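Local coordinates for protein adenylyl-sulfate kinase 1, chloroplastic (Arabidopsis thaliana, PDB 3UIE) that catalyses the ATP-dependent phosphorylation of adenosine 5'-phosphosulfate to 3'-phosphoadenylyl sulfate, the activated sulfate needed for glucosinolate production, plant reproduction and viability, at residues K14-R17 / Q18-L21; R79-N82 / I83-V86; R112-C115 / R116-L119. All coordinates share one frame; numbering follows the deposited sequence.

Contact 1: residues K14-R17 / Q18-L21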
ATOM      1  N   LYS A  14     -11.799  -7.813   6.845  1.00 27.78           N
ATOM      2  CA  LYS A  14     -11.657  -7.952   5.401  1.00 31.86           C
ATOM      3  C   LYS A  14     -12.982  -8.340   4.752  1.00 24.48           C
ATOM      4  O   LYS A  14     -13.335  -7.804   3.695  1.00 25.04           O
ATOM      5  CB  LYS A  14     -10.578  -8.978   5.066  1.00 34.05           C
ATOM      6  CG  LYS A  14     -10.343  -9.209   3.581  1.00 33.07           C
ATOM      7  CD  LYS A  14      -9.194 -10.204   3.439  1.00 34.60           C
ATOM      8  CE  LYS A  14      -9.155 -10.852   2.069  1.00 55.85           C
ATOM      9  NZ  LYS A  14      -8.618 -12.238   2.172  1.00 63.06           N
ATOM     10  N   VAL A  15     -13.728  -9.248   5.384  1.00 25.13           N
ATOM     11  CA  VAL A  15     -15.005  -9.684   4.815  1.00 26.89           C
ATOM     12  C   VAL A  15     -16.035  -8.570   4.777  1.00 28.13           C
ATOM     13  O   VAL A  15     -16.921  -8.578   3.921  1.00 29.14           O
ATOM     14  CB  VAL A  15     -15.606 -10.916   5.523  1.00 29.15           C
ATOM     15  CG1 VAL A  15     -14.851 -12.176   5.121  1.00 34.05           C
ATOM     16  CG2 VAL A  15     -15.606 -10.725   7.041  1.00 33.98           C
ATOM     17  N   ASP A  16     -15.929  -7.612   5.702  1.00 25.58           N
ATOM     18  CA  ASP A  16     -16.821  -6.460   5.669  1.00 23.93           C
ATOM     19  C   ASP A  16     -16.485  -5.566   4.478  1.00 21.86           C
ATOM     20  O   ASP A  16     -17.376  -5.081   3.780  1.00 23.92           O
ATOM     21  CB  ASP A  16     -16.758  -5.661   6.988  1.00 22.79           C
ATOM     22  CG  ASP A  16     -17.183  -6.488   8.182  1.00 30.67           C
ATOM     23  OD1 ASP A  16     -18.275  -7.096   8.130  1.00 28.85           O
ATOM     24  OD2 ASP A  16     -16.413  -6.550   9.157  1.00 27.98           O
ATOM     25  N   ARG A  17     -15.198  -5.340   4.236  1.00 21.19           N
ATOM     26  CA  ARG A  17     -14.802  -4.538   3.084  1.00 23.85           C
ATOM     27  C   ARG A  17     -15.194  -5.253   1.780  1.00 23.02           C
ATOM     28  O   ARG A  17     -15.594  -4.620   0.802  1.00 24.61           O
ATOM     29  CB  ARG A  17     -13.297  -4.243   3.124  1.00 21.50           C
ATOM     30  CG  ARG A  17     -12.894  -3.296   4.275  1.00 23.33           C
ATOM     31  CD  ARG A  17     -11.391  -3.006   4.287  1.00 22.73           C
ATOM     32  NE  ARG A  17     -10.582  -4.140   4.739  1.00 28.37           N
ATOM     33  CZ  ARG A  17     -10.289  -4.361   6.019  1.00 30.79           C
ATOM     34  NH1 ARG A  17     -10.761  -3.530   6.937  1.00 28.74           N
ATOM     35  NH2 ARG A  17      -9.543  -5.406   6.387  1.00 29.50           N
ATOM     36  N   GLN A  18     -15.107  -6.571   1.780  1.00 24.14           N
ATOM     37  CA  GLN A  18     -15.439  -7.332   0.568  1.00 27.32           C
ATOM     38  C   GLN A  18     -16.938  -7.248   0.301  1.00 33.22           C
ATOM     39  O   GLN A  18     -17.373  -7.084  -0.836  1.00 24.60           O
ATOM     40  CB  GLN A  18     -14.952  -8.767   0.712  1.00 22.92           C
ATOM     41  CG  GLN A  18     -13.445  -8.822   0.555  1.00 25.56           C
ATOM     42  CD  GLN A  18     -12.853 -10.206   0.647  1.00 28.20           C
ATOM     43  OE1 GLN A  18     -11.655 -10.377   0.431  1.00 32.30           O
ATOM     44  NE2 GLN A  18     -13.677 -11.201   0.989  1.00 26.78           N
ATOM     45  N   ARG A  19     -17.718  -7.306   1.375  1.00 30.66           N
ATOM     46  CA  ARG A  19     -19.160  -7.169   1.298  1.00 27.80           C
ATOM     47  C   ARG A  19     -19.554  -5.802   0.725  1.00 31.36           C
ATOM     48  O   ARG A  19     -20.475  -5.691  -0.077  1.00 32.89           O
ATOM     49  CB  ARG A  19     -19.750  -7.341   2.697  1.00 35.56           C
ATOM     50  CG  ARG A  19     -21.242  -7.544   2.736  1.00 47.41           C
ATOM     51  CD  ARG A  19     -21.622  -8.287   4.006  1.00 43.39           C
ATOM     52  NE  ARG A  19     -21.022  -7.684   5.191  1.00 39.00           N
ATOM     53  CZ  ARG A  19     -21.548  -6.652   5.837  1.00 43.06           C
ATOM     54  NH1 ARG A  19     -22.679  -6.112   5.396  1.00 43.38           N
ATOM     55  NH2 ARG A  19     -20.948  -6.155   6.916  1.00 42.87           N
ATOM     56  N   LEU A  20     -18.849  -4.761   1.145  1.00 31.30           N
ATOM     57  CA  LEU A  20     -19.080  -3.419   0.628  1.00 33.70           C
ATOM     58  C   LEU A  20     -18.781  -3.329  -0.881  1.00 33.10           C
ATOM     59  O   LEU A  20     -19.561  -2.746  -1.638  1.00 32.50           O
ATOM     60  CB  LEU A  20     -18.235  -2.410   1.409  1.00 27.53           C
ATOM     61  CG  LEU A  20     -18.396  -0.930   1.105  1.00 32.75           C
ATOM     62  CD1 LEU A  20     -19.867  -0.537   1.211  1.00 43.61           C
ATOM     63  CD2 LEU A  20     -17.565  -0.124   2.082  1.00 35.65           C
ATOM     64  N   LEU A  21     -17.656  -3.903  -1.305  1.00 27.95           N
ATOM     65  CA  LEU A  21     -17.203  -3.815  -2.697  1.00 23.40           C
ATOM     66  C   LEU A  21     -17.799  -4.884  -3.601  1.00 29.90           C
ATOM     67  O   LEU A  21     -17.657  -4.802  -4.818  1.00 30.87           O
ATOM     68  CB  LEU A  21     -15.676  -3.937  -2.782  1.00 23.23           C
ATOM     69  CG  LEU A  21     -14.885  -2.835  -2.079  1.00 26.37           C
ATOM     70  CD1 LEU A  21     -13.413  -3.187  -2.049  1.00 28.60           C
ATOM     71  CD2 LEU A  21     -15.107  -1.529  -2.798  1.00 30.87           C
TER
HETATM   72  O   HOH W   1     -11.548 -13.553   0.893  1.00 48.49           O

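Contact 2: residues R79-N82 / I83-V86. With ADX (adenosine-5'-phosphosulfate), chain D.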
ATOM      1  N   ARG A  79      16.768  -5.760  -5.957  1.00 33.66           N
ATOM      2  CA  ARG A  79      15.634  -6.386  -6.637  1.00 34.95           C
ATOM      3  C   ARG A  79      14.816  -7.216  -5.643  1.00 29.42           C
ATOM      4  O   ARG A  79      13.588  -7.179  -5.650  1.00 30.14           O
ATOM      5  CB  ARG A  79      16.089  -7.275  -7.801  1.00 32.33           C
ATOM      6  CG  ARG A  79      16.600  -6.522  -9.027  1.00 37.41           C
ATOM      7  CD  ARG A  79      16.781  -7.484 -10.193  1.00 38.39           C
ATOM      8  NE  ARG A  79      17.655  -6.973 -11.244  1.00 46.90           N
ATOM      9  CZ  ARG A  79      17.243  -6.602 -12.454  1.00 49.23           C
ATOM     10  NH1 ARG A  79      15.953  -6.667 -12.774  1.00 32.69           N
ATOM     11  NH2 ARG A  79      18.127  -6.164 -13.347  1.00 43.49           N
ATOM     12  N   ALA A  80      15.502  -7.967  -4.786  1.00 34.11           N
ATOM     13  CA  ALA A  80      14.823  -8.759  -3.764  1.00 30.31           C
ATOM     14  C   ALA A  80      14.015  -7.868  -2.803  1.00 30.78           C
ATOM     15  O   ALA A  80      12.867  -8.178  -2.460  1.00 29.74           O
ATOM     16  CB  ALA A  80      15.827  -9.615  -2.995  1.00 34.64           C
ATOM     17  N   GLU A  81      14.611  -6.761  -2.366  1.00 28.90           N
ATOM     18  CA  GLU A  81      13.921  -5.825  -1.480  1.00 30.56           C
ATOM     19  C   GLU A  81      12.747  -5.152  -2.196  1.00 30.26           C
ATOM     20  O   GLU A  81      11.681  -4.963  -1.617  1.00 28.92           O
ATOM     21  CB  GLU A  81      14.895  -4.768  -0.940  1.00 27.64           C
ATOM     22  CG  GLU A  81      14.257  -3.746  -0.013  1.00 28.09           C
ATOM     23  CD  GLU A  81      13.739  -4.347   1.283  1.00 31.95           C
ATOM     24  OE1 GLU A  81      13.891  -5.571   1.516  1.00 34.35           O
ATOM     25  OE2 GLU A  81      13.174  -3.571   2.077  1.00 35.41           O
ATOM     26  N   ASN A  82      12.952  -4.804  -3.462  1.00 27.55           N
ATOM     27  CA  ASN A  82      11.891  -4.236  -4.285  1.00 27.24           C
ATOM     28  C   ASN A  82      10.680  -5.173  -4.308  1.00 34.04           C
ATOM     29  O   ASN A  82       9.554  -4.762  -4.060  1.00 27.83           O
ATOM     30  CB  ASN A  82      12.413  -4.021  -5.711  1.00 27.11           C
ATOM     31  CG  ASN A  82      11.389  -3.381  -6.625  1.00 28.65           C
ATOM     32  OD1 ASN A  82      10.770  -2.373  -6.281  1.00 30.09           O
ATOM     33  ND2 ASN A  82      11.208  -3.962  -7.801  1.00 28.38           N
ATOM     34  N   ILE A  83      10.935  -6.444  -4.612  1.00 28.59           N
ATOM     35  CA  ILE A  83       9.889  -7.461  -4.694  1.00 23.88           C
ATOM     36  C   ILE A  83       9.255  -7.663  -3.325  1.00 22.60           C
ATOM     37  O   ILE A  83       8.031  -7.762  -3.194  1.00 24.54           O
ATOM     38  CB  ILE A  83      10.477  -8.813  -5.196  1.00 27.05           C
ATOM     39  CG1 ILE A  83      10.975  -8.677  -6.640  1.00 32.82           C
ATOM     40  CG2 ILE A  83       9.457  -9.944  -5.040  1.00 29.26           C
ATOM     41  CD1 ILE A  83      11.960  -9.800  -7.067  1.00 29.50           C
ATOM     42  N   ARG A  84      10.094  -7.749  -2.302  1.00 24.43           N
ATOM     43  CA  ARG A  84       9.598  -7.963  -0.954  1.00 28.19           C
ATOM     44  C   ARG A  84       8.616  -6.865  -0.551  1.00 28.42           C
ATOM     45  O   ARG A  84       7.527  -7.153  -0.060  1.00 24.49           O
ATOM     46  CB  ARG A  84      10.745  -8.001   0.055  1.00 30.07           C
ATOM     47  CG  ARG A  84      10.273  -8.298   1.464  1.00 29.95           C
ATOM     48  CD  ARG A  84      11.346  -8.032   2.508  1.00 27.74           C
ATOM     49  NE  ARG A  84      11.561  -6.607   2.768  1.00 25.57           N
ATOM     50  CZ  ARG A  84      10.833  -5.870   3.608  1.00 31.61           C
ATOM     51  NH1 ARG A  84       9.812  -6.409   4.270  1.00 27.28           N
ATOM     52  NH2 ARG A  84      11.121  -4.584   3.784  1.00 31.12           N
ATOM     53  N   ARG A  85       9.005  -5.608  -0.743  1.00 23.74           N
ATOM     54  CA  ARG A  85       8.141  -4.495  -0.338  1.00 30.57           C
ATOM     55  C   ARG A  85       6.859  -4.490  -1.155  1.00 30.76           C
ATOM     56  O   ARG A  85       5.778  -4.265  -0.615  1.00 26.19           O
ATOM     57  CB  ARG A  85       8.845  -3.146  -0.493  1.00 28.59           C
ATOM     58  CG  ARG A  85      10.010  -2.920   0.453  1.00 29.71           C
ATOM     59  CD  ARG A  85      10.576  -1.514   0.228  1.00 31.50           C
ATOM     60  NE  ARG A  85      11.873  -1.317   0.861  1.00 32.34           N
ATOM     61  CZ  ARG A  85      12.636  -0.249   0.660  1.00 31.32           C
ATOM     62  NH1 ARG A  85      12.227   0.718  -0.157  1.00 29.28           N
ATOM     63  NH2 ARG A  85      13.810  -0.150   1.267  1.00 33.97           N
ATOM     64  N   VAL A  86       6.972  -4.737  -2.458  1.00 25.17           N
ATOM     65  CA  VAL A  86       5.772  -4.780  -3.287  1.00 28.21           C
ATOM     66  C   VAL A  86       4.819  -5.891  -2.839  1.00 23.63           C
ATOM     67  O   VAL A  86       3.607  -5.683  -2.793  1.00 26.07           O
ATOM     68  CB  VAL A  86       6.083  -4.880  -4.797  1.00 30.21           C
ATOM     69  CG1 VAL A  86       4.813  -5.141  -5.581  1.00 23.17           C
ATOM     70  CG2 VAL A  86       6.736  -3.592  -5.277  1.00 29.49           C
TER
HETATM   71  SB  ADX D 401      12.588  -5.782 -10.683  1.00 28.08           S
HETATM   72  O1B ADX D 401      13.143  -5.142  -9.523  1.00 30.55           O
HETATM   73  O2B ADX D 401      13.557  -6.787 -11.178  1.00 29.04           O
HETATM   74  O3B ADX D 401      11.325  -6.479 -10.368  1.00 24.99           O
HETATM   75  PA  ADX D 401      11.202  -3.704 -11.901  1.00 30.07           P
HETATM   76  O1A ADX D 401      10.904  -3.106 -10.551  1.00 28.19           O
HETATM   77  O2A ADX D 401       9.950  -4.240 -12.577  1.00 30.40           O
HETATM   78  O3A ADX D 401      12.368  -4.788 -11.796  1.00 29.78           O
HETATM   79  O5' ADX D 401      11.823  -2.553 -12.782  1.00 33.39           O
HETATM   80  C5' ADX D 401      11.957  -2.736 -14.159  1.00 39.89           C
HETATM   81  C4' ADX D 401      12.010  -1.534 -14.948  1.00 45.52           C
HETATM   82  O4' ADX D 401      13.191  -0.810 -14.621  1.00 37.95           O
HETATM   83  C3' ADX D 401      12.094  -1.904 -16.385  1.00 39.73           C
HETATM   84  O3' ADX D 401      11.034  -1.303 -17.060  1.00 43.11           O
HETATM   85  C2' ADX D 401      13.268  -1.314 -16.881  1.00 57.66           C
HETATM   86  O2' ADX D 401      12.843  -0.309 -17.739  1.00 75.93           O
HETATM   87  C1' ADX D 401      13.974  -0.650 -15.765  1.00 47.10           C
HETATM   88  N9  ADX D 401      15.326  -1.117 -15.619  1.00 37.71           N
HETATM   89  C8  ADX D 401      16.417  -0.339 -15.427  1.00 40.46           C
HETATM   90  N7  ADX D 401      17.491  -1.131 -15.255  1.00 37.13           N
HETATM   91  C5  ADX D 401      17.080  -2.414 -15.339  1.00 34.38           C
HETATM   92  C6  ADX D 401      17.732  -3.660 -15.250  1.00 45.99           C
HETATM   93  N6  ADX D 401      19.138  -3.712 -15.002  1.00 42.58           N
HETATM   94  N1  ADX D 401      17.021  -4.806 -15.395  1.00 51.12           N
HETATM   95  C2  ADX D 401      15.697  -4.759 -15.616  1.00 50.44           C
HETATM   96  N3  ADX D 401      15.041  -3.579 -15.706  1.00 43.39           N
HETATM   97  C4  ADX D 401      15.698  -2.406 -15.569  1.00 34.06           C
HETATM   98  O   HOH W   2      15.373  -1.980   2.929  1.00 41.98           O

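Contact 3: residues R112-C115 / R116-L119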
ATOM      1  N   ARG A 112       9.567 -14.152  -5.527  1.00 26.07           N
ATOM      2  CA  ARG A 112       8.138 -14.252  -5.834  1.00 27.70           C
ATOM      3  C   ARG A 112       7.447 -15.265  -4.921  1.00 29.42           C
ATOM      4  O   ARG A 112       6.318 -15.040  -4.497  1.00 27.45           O
ATOM      5  CB  ARG A 112       7.869 -14.605  -7.298  1.00 26.87           C
ATOM      6  CG  ARG A 112       8.424 -13.625  -8.310  1.00 23.04           C
ATOM      7  CD  ARG A 112       7.841 -13.930  -9.707  1.00 22.60           C
ATOM      8  NE  ARG A 112       8.043 -15.340 -10.078  1.00 24.42           N
ATOM      9  CZ  ARG A 112       9.099 -15.796 -10.743  1.00 26.39           C
ATOM     10  NH1 ARG A 112      10.062 -14.960 -11.136  1.00 25.90           N
ATOM     11  NH2 ARG A 112       9.197 -17.093 -11.016  1.00 26.43           N
ATOM     12  N   ASP A 113       8.105 -16.389  -4.635  1.00 29.51           N
ATOM     13  CA  ASP A 113       7.500 -17.395  -3.758  1.00 28.66           C
ATOM     14  C   ASP A 113       7.267 -16.857  -2.352  1.00 27.80           C
ATOM     15  O   ASP A 113       6.287 -17.219  -1.690  1.00 27.60           O
ATOM     16  CB  ASP A 113       8.341 -18.680  -3.702  1.00 25.55           C
ATOM     17  CG  ASP A 113       8.404 -19.398  -5.047  1.00 37.65           C
ATOM     18  OD1 ASP A 113       7.595 -19.089  -5.960  1.00 32.00           O
ATOM     19  OD2 ASP A 113       9.268 -20.282  -5.187  1.00 33.75           O
ATOM     20  N   ALA A 114       8.160 -15.990  -1.891  1.00 26.44           N
ATOM     21  CA  ALA A 114       7.991 -15.399  -0.567  1.00 32.75           C
ATOM     22  C   ALA A 114       6.783 -14.458  -0.537  1.00 34.28           C
ATOM     23  O   ALA A 114       6.075 -14.389   0.461  1.00 31.61           O
ATOM     24  CB  ALA A 114       9.259 -14.679  -0.128  1.00 31.56           C
ATOM     25  N   CYS A 115       6.523 -13.764  -1.641  1.00 26.28           N
ATOM     26  CA  CYS A 115       5.338 -12.915  -1.717  1.00 28.88           C
ATOM     27  C   CYS A 115       4.085 -13.772  -1.645  1.00 30.60           C
ATOM     28  O   CYS A 115       3.108 -13.409  -0.996  1.00 28.12           O
ATOM     29  CB  CYS A 115       5.323 -12.096  -3.012  1.00 27.45           C
ATOM     30  SG  CYS A 115       6.637 -10.891  -3.090  1.00 29.62           S
ATOM     31  N   ARG A 116       4.115 -14.910  -2.333  1.00 27.00           N
ATOM     32  CA  ARG A 116       3.002 -15.859  -2.280  1.00 24.96           C
ATOM     33  C   ARG A 116       2.726 -16.346  -0.866  1.00 29.30           C
ATOM     34  O   ARG A 116       1.570 -16.473  -0.461  1.00 27.93           O
ATOM     35  CB  ARG A 116       3.276 -17.062  -3.220  1.00 24.91           C
ATOM     36  CG  ARG A 116       2.270 -18.200  -3.084  1.00 24.79           C
ATOM     37  CD  ARG A 116       2.637 -19.400  -3.997  1.00 30.12           C
ATOM     38  NE  ARG A 116       2.637 -19.088  -5.430  1.00 29.85           N
ATOM     39  CZ  ARG A 116       1.583 -19.209  -6.233  1.00 29.78           C
ATOM     40  NH1 ARG A 116       0.412 -19.596  -5.746  1.00 26.50           N
ATOM     41  NH2 ARG A 116       1.696 -18.909  -7.524  1.00 28.01           N
ATOM     42  N   SER A 117       3.783 -16.632  -0.110  1.00 28.41           N
ATOM     43  CA  SER A 117       3.617 -17.156   1.243  0.55 31.64           C
ATOM     44  C   SER A 117       3.038 -16.120   2.215  1.00 37.21           C
ATOM     45  O   SER A 117       2.545 -16.481   3.287  1.00 34.12           O
ATOM     46  CB  SER A 117       4.937 -17.703   1.784  0.55 34.31           C
ATOM     47  OG  SER A 117       5.857 -16.661   2.049  0.55 37.92           O
ATOM     48  N   LEU A 118       3.098 -14.844   1.840  1.00 30.95           N
ATOM     49  CA  LEU A 118       2.531 -13.758   2.654  1.00 35.31           C
ATOM     50  C   LEU A 118       1.016 -13.836   2.669  1.00 38.88           C
ATOM     51  O   LEU A 118       0.366 -13.307   3.567  1.00 37.60           O
ATOM     52  CB  LEU A 118       2.942 -12.388   2.118  1.00 31.09           C
ATOM     53  CG  LEU A 118       4.407 -11.969   2.233  1.00 36.78           C
ATOM     54  CD1 LEU A 118       4.625 -10.564   1.641  1.00 34.35           C
ATOM     55  CD2 LEU A 118       4.849 -12.029   3.692  1.00 33.51           C
ATOM     56  N   LEU A 119       0.457 -14.517   1.677  1.00 34.35           N
ATOM     57  CA  LEU A 119      -0.983 -14.499   1.474  1.00 31.42           C
ATOM     58  C   LEU A 119      -1.607 -15.856   1.736  1.00 34.98           C
ATOM     59  O   LEU A 119      -0.959 -16.880   1.560  1.00 35.64           O
ATOM     60  CB  LEU A 119      -1.313 -14.022   0.053  1.00 32.96           C
ATOM     61  CG  LEU A 119      -1.155 -12.511  -0.112  1.00 41.56           C
ATOM     62  CD1 LEU A 119      -0.258 -12.179  -1.264  1.00 38.66           C
ATOM     63  CD2 LEU A 119      -2.517 -11.849  -0.261  1.00 46.57           C
TER
HETATM   64  O   HOH W   3       5.019 -17.965  -6.374  1.00 32.81           O

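Contact 1: residues K14-R17 / Q18-L21
The guanidinium of Arg19 meets Asp16 with its edge: NH2 lies 3.1 Å from Asp16 OD1, which sits in the guanidinium plane, and the N-H...O angle of 170° makes the salt bridge nearly straight. The carboxylate stands almost upright against that plane, 88° from it. OD1 is met on its anti side, somewhat out of the carboxylate plane, and is the one oxygen that bonds to Arg19; OD2 is held by the backbone N of Glu13. At the second flat group, the Gln18 amide, the Lys14 chain passes the oxygen end. With CG anti to the backbone N (chi1 180°), Lys14 brings its CE, off the amide plane, to 3.0 Å from Gln18 OE1. This carbon is bonded to the ammonium nitrogen and probably carries some positive polarisation toward the oxygen. OE1 also accepts from Gly25 N, while Gln18 NE2 donates to a water at 3.2 Å. The same water is a weak partner of Lys14 NZ, 3.5 Å away, and NZ has a long, weak ion pair with Asp123. At Lys14 an alanine would remove the carbons beside Gln18 OE1 and would probably leave that side of the amide less closely packed and the water without its weak ammonium partner. Helix 14-21 bonds regularly beneath, as from Gln18 N to Lys14 O at 2.9 Å. Arg17 donates through NE to Asp95 O. Arg19, exposed and flexible, also packs on Tyr50 of the second subunit; Leu20 and Leu21 pack on Gly53 and Leu21 of that subunit. Chemically, Asp16 and Arg19 probably offset one another's charge on the exposed side, whereas the buried Gln18 has its polar atoms satisfied by backbone and water, consistent with a short helix tied both to its own chain and to the dimer partner.

Contact 2: residues R79-N82 / I83-V86
Arg79 O accepts from Ile83 N at 2.9 Å, while the Arg79 side chain runs extended the other way to the substrate. Its NH1 donates to O2B of the adenosine-5'-phosphosulfate sulfate, also at 2.9 Å, and NH2 comes to 2.7 Å from adenine N1, which lies at the guanidinium edge. Ala80, small enough to let helix 109-117 approach at Asp111, follows. Glu81 then supplies the centre of a salt-bridge network: bent at chi2 (65°), its carboxylate turns toward the following turn of the helix. Arg84 grips it side-on, the planes 35° apart: NE meets OE1 at 2.8 Å from above the carboxylate plane, NH2 meets OE2 at 2.9 Å on its syn side. Arg85 crosses nearly upright, 88°, and adds NE to OE2 at 2.9 Å on the anti side, from the same face as Arg84 NH2. Asn82 points ND2 between two ligand oxygens, 2.8 Å from O1B and by a weaker bond to O1A. Asn69 ND2 holds Asn82 OD1, consistent with ND2 being the end turned to the ligand. Arg84 also donates to Leu68 O of the second subunit. Thus one face of the helix reads the phosphosulfate and adenine, while on another Glu81, with Asp71, probably offsets the two arginines at the dimer interface, where Arg85 also lies close to Arg85 of the second subunit.

Contact 3: residues R112-C115 / R116-L119
Arg116 is carried back toward Asp113 by its torsions: CG lies anti to the backbone N (chi1 172°), and a bend at chi3 (-62°) swings NE round to face the preceding turn. There a single water joins the two residues, accepting from Arg116 NE at 2.8 Å and donating to Asp113 OD1 at 2.8 Å. The water lies in the guanidinium plane at its edge, so the opposite charges, with NE and OD1 5.0 Å apart, are coupled through solvent and not directly. Beyond NE the guanidinium reaches Glu170 and Glu126. In Leu118, CG lies anti to the carbonyl carbon (chi1 -69°), which sets this branch point 3.4 Å from Ala114 O, while its CB rests 3.3 Å from Cys115 O. Leu119 comes back to the same carbonyl with CD1. The backbone changes its bonding along this stretch. Arg116 N to Arg112 O is an ordinary four-residue helical bond of 3.1 Å, but Leu118 N is shared between Cys115 O at 3.2 Å, met from above its carbonyl plane, and a weak bond to Ala114 O. Leu119 N donates three residues back to Arg116 O. Cysteine, compact and nonpolar, suits the buried side, where Cys115 packs on Trp29, Ile83 and Phe124; Leu119 continues this packing on Val27, Ala94 and Phe124. Arg112, buried against Trp29 and Thr31, bonds through NE to Glu126 and through NH2 to Glu164 O. Its NH1 also holds Ser106 O, the carbonyl of the residue that is, by similarity, the phosphoserine intermediate. Because Glu126 gives OE2 to Arg112 and OE1 to Arg116, one carboxylate ties successive turns of the helix to strand 124-129, and the positive charges of the buried Arg112 and of Arg116 are likely to be balanced by Glu126 and Glu170.

The three contacts follow one another along the chain, each on its own helix: contact 1 on 14-21, contact 2 on 76-95 and contact 3 at the end of helix 109-117 and just beyond. Contacts 2 and 3 lie 11 Å apart between centres and touch, Cys115 SG sitting 3.4 Å from Ile83 O; both helices pack on strand 26-31 of the parallel sheet in the P-loop kinase fold. Contact 1 stands aside, its centre 28 Å from that of contact 2 and 23 Å from that of contact 3. Contacts 1 and 2 both meet the second subunit, so the helix that binds substrate also joins the dimer, while contact 3 holds the Ser106 carbonyl through Arg112.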